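Local coordinates for uncharacterized protein (Pseudomonas aeruginosa UCBPP-PA14, PDB 3FD9) that represses the type III secretion regulon by keeping its transcriptional activator from self-associating and binding DNA until host contact frees the activator, at residues 106-111 and 188-193. Numbering follows the deposited sequence.
Sequences PVYGWW and SAWPNW
Trp-193 of the other segment covers one face of the Tyr-108 phenol ring, and Trp-111 CE3, from its own helix, lies over the rim of the opposite face. The stack with Trp-193 is face to face but tilted, with the ring planes 28° apart and the phenol centroid 4.2 Å from that of the five-membered ring. Tyr-108 CD1 sits over the middle of the indole, 3.5 Å from Trp-193 CE2. A flat aromatic ring suits this place, since both of its faces can be used. Trp-111 meets Trp-190 differently: the six-membered ring of Trp-190 turns its edge, through CE3, toward the face of Trp-111, a T-shaped pair with planes at 84°. At the edge of Trp-111, Tyr-108 OH lies in the ring plane, and the methyl CB of Ala-189 comes 3.5 Å from Trp-111 CZ2; so small a side chain lets the backbone approach the indole. Trp-193 CE3 lies off-centre over one face of Trp-190, whose CZ3 also reaches Tyr-108 CD1 at 3.8 Å, although these two rings barely overlap.

Tyr-108 and Trp-111 both hold CG anti to the backbone N (chi1 -174° in Tyr-108), which sends their rings off the helix toward a type I turn from Trp-190 to Trp-193. The segments meet through rings and a methyl group rather than polar bonds. The one polar side-chain atom of Trp-190, the indole NE1, donates to the carbonyl oxygen of Phe-209, which suits a buried tryptophan. Arg-38 and Met-39 of the second subunit pack on Tyr-108 and Trp-193, respectively.

The aromatic cluster thus joins helix 96-115, whose Val-107 packs on Trp-239 and Leu-240 of helix 232-241, to the connection between the long helix 157-189 and helix 193-203.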
loop_
_atom_site.group_PDB
_atom_site.type_symbol
_atom_site.label_atom_id
_atom_site.label_comp_id
_atom_site.label_asym_id
_atom_site.label_seq_id
_atom_site.Cartn_x
_atom_site.Cartn_y
_atom_site.Cartn_z
ATOM N N PRO A 106 12.797 10.190 16.320
ATOM C CA PRO A 106 12.115 10.206 17.622
ATOM C C PRO A 106 12.704 11.263 18.556
ATOM O O PRO A 106 11.980 12.069 19.144
ATOM C CB PRO A 106 12.400 8.815 18.181
ATOM C CG PRO A 106 12.582 7.958 16.955
ATOM C CD PRO A 106 13.286 8.847 15.965
ATOM N N VAL A 107 14.023 11.258 18.683
ATOM C CA VAL A 107 14.714 12.197 19.552
ATOM C C VAL A 107 14.387 13.636 19.192
ATOM O O VAL A 107 14.208 14.478 20.072
ATOM C CB VAL A 107 16.232 11.992 19.495
ATOM C CG1 VAL A 107 16.959 13.209 20.041
ATOM C CG2 VAL A 107 16.612 10.726 20.263
ATOM N N TYR A 108 14.311 13.923 17.901
ATOM C CA TYR A 108 14.049 15.291 17.467
ATOM C C TYR A 108 12.622 15.697 17.769
ATOM O O TYR A 108 12.357 16.838 18.106
ATOM C CB TYR A 108 14.331 15.472 15.976
ATOM C CG TYR A 108 14.197 16.908 15.539
ATOM C CD1 TYR A 108 15.315 17.735 15.440
ATOM C CD2 TYR A 108 12.952 17.451 15.253
ATOM C CE1 TYR A 108 15.197 19.060 15.049
ATOM C CE2 TYR A 108 12.823 18.769 14.867
ATOM C CZ TYR A 108 13.948 19.568 14.766
ATOM O OH TYR A 108 13.818 20.877 14.372
ATOM N N GLY A 109 11.697 14.757 17.637
ATOM C CA GLY A 109 10.316 15.023 17.994
ATOM C C GLY A 109 10.210 15.330 19.472
ATOM O O GLY A 109 9.480 16.224 19.888
ATOM N N TRP A 110 10.953 14.576 20.268
ATOM C CA TRP A 110 11.004 14.804 21.702
ATOM C C TRP A 110 11.639 16.163 22.012
ATOM O O TRP A 110 11.041 16.986 22.692
ATOM C CB TRP A 110 11.762 13.673 22.394
ATOM C CG TRP A 110 11.866 13.852 23.855
ATOM C CD1 TRP A 110 10.984 13.417 24.803
ATOM C CD2 TRP A 110 12.910 14.532 24.559
ATOM N NE1 TRP A 110 11.419 13.782 26.054
ATOM C CE2 TRP A 110 12.600 14.470 25.929
ATOM C CE3 TRP A 110 14.077 15.185 24.163
ATOM C CZ2 TRP A 110 13.414 15.032 26.901
ATOM C CZ3 TRP A 110 14.887 15.746 25.131
ATOM C CH2 TRP A 110 14.550 15.670 26.484
ATOM N N TRP A 111 12.844 16.401 21.506
ATOM C CA TRP A 111 13.489 17.694 21.678
ATOM C C TRP A 111 12.511 18.811 21.358
ATOM O O TRP A 111 12.233 19.672 22.182
ATOM C CB TRP A 111 14.712 17.808 20.775
ATOM C CG TRP A 111 15.419 19.120 20.877
ATOM C CD1 TRP A 111 16.133 19.581 21.941
ATOM C CD2 TRP A 111 15.491 20.142 19.875
ATOM N NE1 TRP A 111 16.646 20.826 21.669
ATOM C CE2 TRP A 111 16.266 21.192 20.406
ATOM C CE3 TRP A 111 14.978 20.271 18.581
ATOM C CZ2 TRP A 111 16.538 22.354 19.691
ATOM C CZ3 TRP A 111 15.250 21.420 17.872
ATOM C CH2 TRP A 111 16.022 22.449 18.427
ATOM N N SER A 188 16.658 27.857 14.944
ATOM C CA SER A 188 17.648 28.677 15.629
ATOM C C SER A 188 18.368 27.914 16.735
ATOM O O SER A 188 19.541 28.175 17.012
ATOM C CB SER A 188 16.995 29.933 16.209
ATOM O OG SER A 188 16.568 30.807 15.180
ATOM N N ALA A 189 17.665 26.976 17.365
ATOM C CA ALA A 189 18.188 26.289 18.547
ATOM C C ALA A 189 19.090 25.107 18.199
ATOM O O ALA A 189 19.794 24.578 19.061
ATOM C CB ALA A 189 17.055 25.838 19.432
ATOM N N TRP A 190 19.045 24.693 16.934
ATOM C CA TRP A 190 19.868 23.600 16.424
ATOM C C TRP A 190 20.137 23.838 14.951
ATOM O O TRP A 190 19.597 23.132 14.097
ATOM C CB TRP A 190 19.151 22.263 16.571
ATOM C CG TRP A 190 20.056 21.081 16.381
ATOM C CD1 TRP A 190 21.325 21.090 15.886
ATOM C CD2 TRP A 190 19.745 19.712 16.664
ATOM N NE1 TRP A 190 21.834 19.813 15.857
ATOM C CE2 TRP A 190 20.879 18.946 16.326
ATOM C CE3 TRP A 190 18.621 19.058 17.179
ATOM C CZ2 TRP A 190 20.920 17.562 16.486
ATOM C CZ3 TRP A 190 18.663 17.683 17.333
ATOM C CH2 TRP A 190 19.806 16.951 16.989
ATOM N N PRO A 191 20.980 24.829 14.650
ATOM C CA PRO A 191 21.207 25.303 13.280
ATOM C C PRO A 191 21.589 24.186 12.315
ATOM O O PRO A 191 21.063 24.162 11.204
ATOM C CB PRO A 191 22.372 26.282 13.443
ATOM C CG PRO A 191 22.303 26.717 14.885
ATOM C CD PRO A 191 21.843 25.512 15.627
ATOM N N ASN A 192 22.471 23.278 12.731
ATOM C CA ASN A 192 23.027 22.272 11.825
ATOM C C ASN A 192 22.281 20.941 11.757
ATOM O O ASN A 192 22.850 19.935 11.323
ATOM C CB ASN A 192 24.491 21.993 12.164
ATOM C CG ASN A 192 25.380 23.197 11.949
ATOM O OD1 ASN A 192 26.336 23.405 12.696
ATOM N ND2 ASN A 192 25.074 23.998 10.929
ATOM N N TRP A 193 21.019 20.929 12.179
ATOM C CA TRP A 193 20.199 19.720 12.087
ATOM C C TRP A 193 20.091 19.278 10.636
ATOM O O TRP A 193 20.271 18.111 10.339
ATOM C CB TRP A 193 18.818 19.953 12.701
ATOM C CG TRP A 193 17.760 18.943 12.331
ATOM C CD1 TRP A 193 16.693 19.147 11.505
ATOM C CD2 TRP A 193 17.648 17.595 12.799
ATOM N NE1 TRP A 193 15.930 18.007 11.421
ATOM C CE2 TRP A 193 16.497 17.039 12.205
ATOM C CE3 TRP A 193 18.411 16.804 13.657
ATOM C CZ2 TRP A 193 16.094 15.730 12.439
ATOM C CZ3 TRP A 193 18.018 15.513 13.890
ATOM C CH2 TRP A 193 16.866 14.982 13.284
#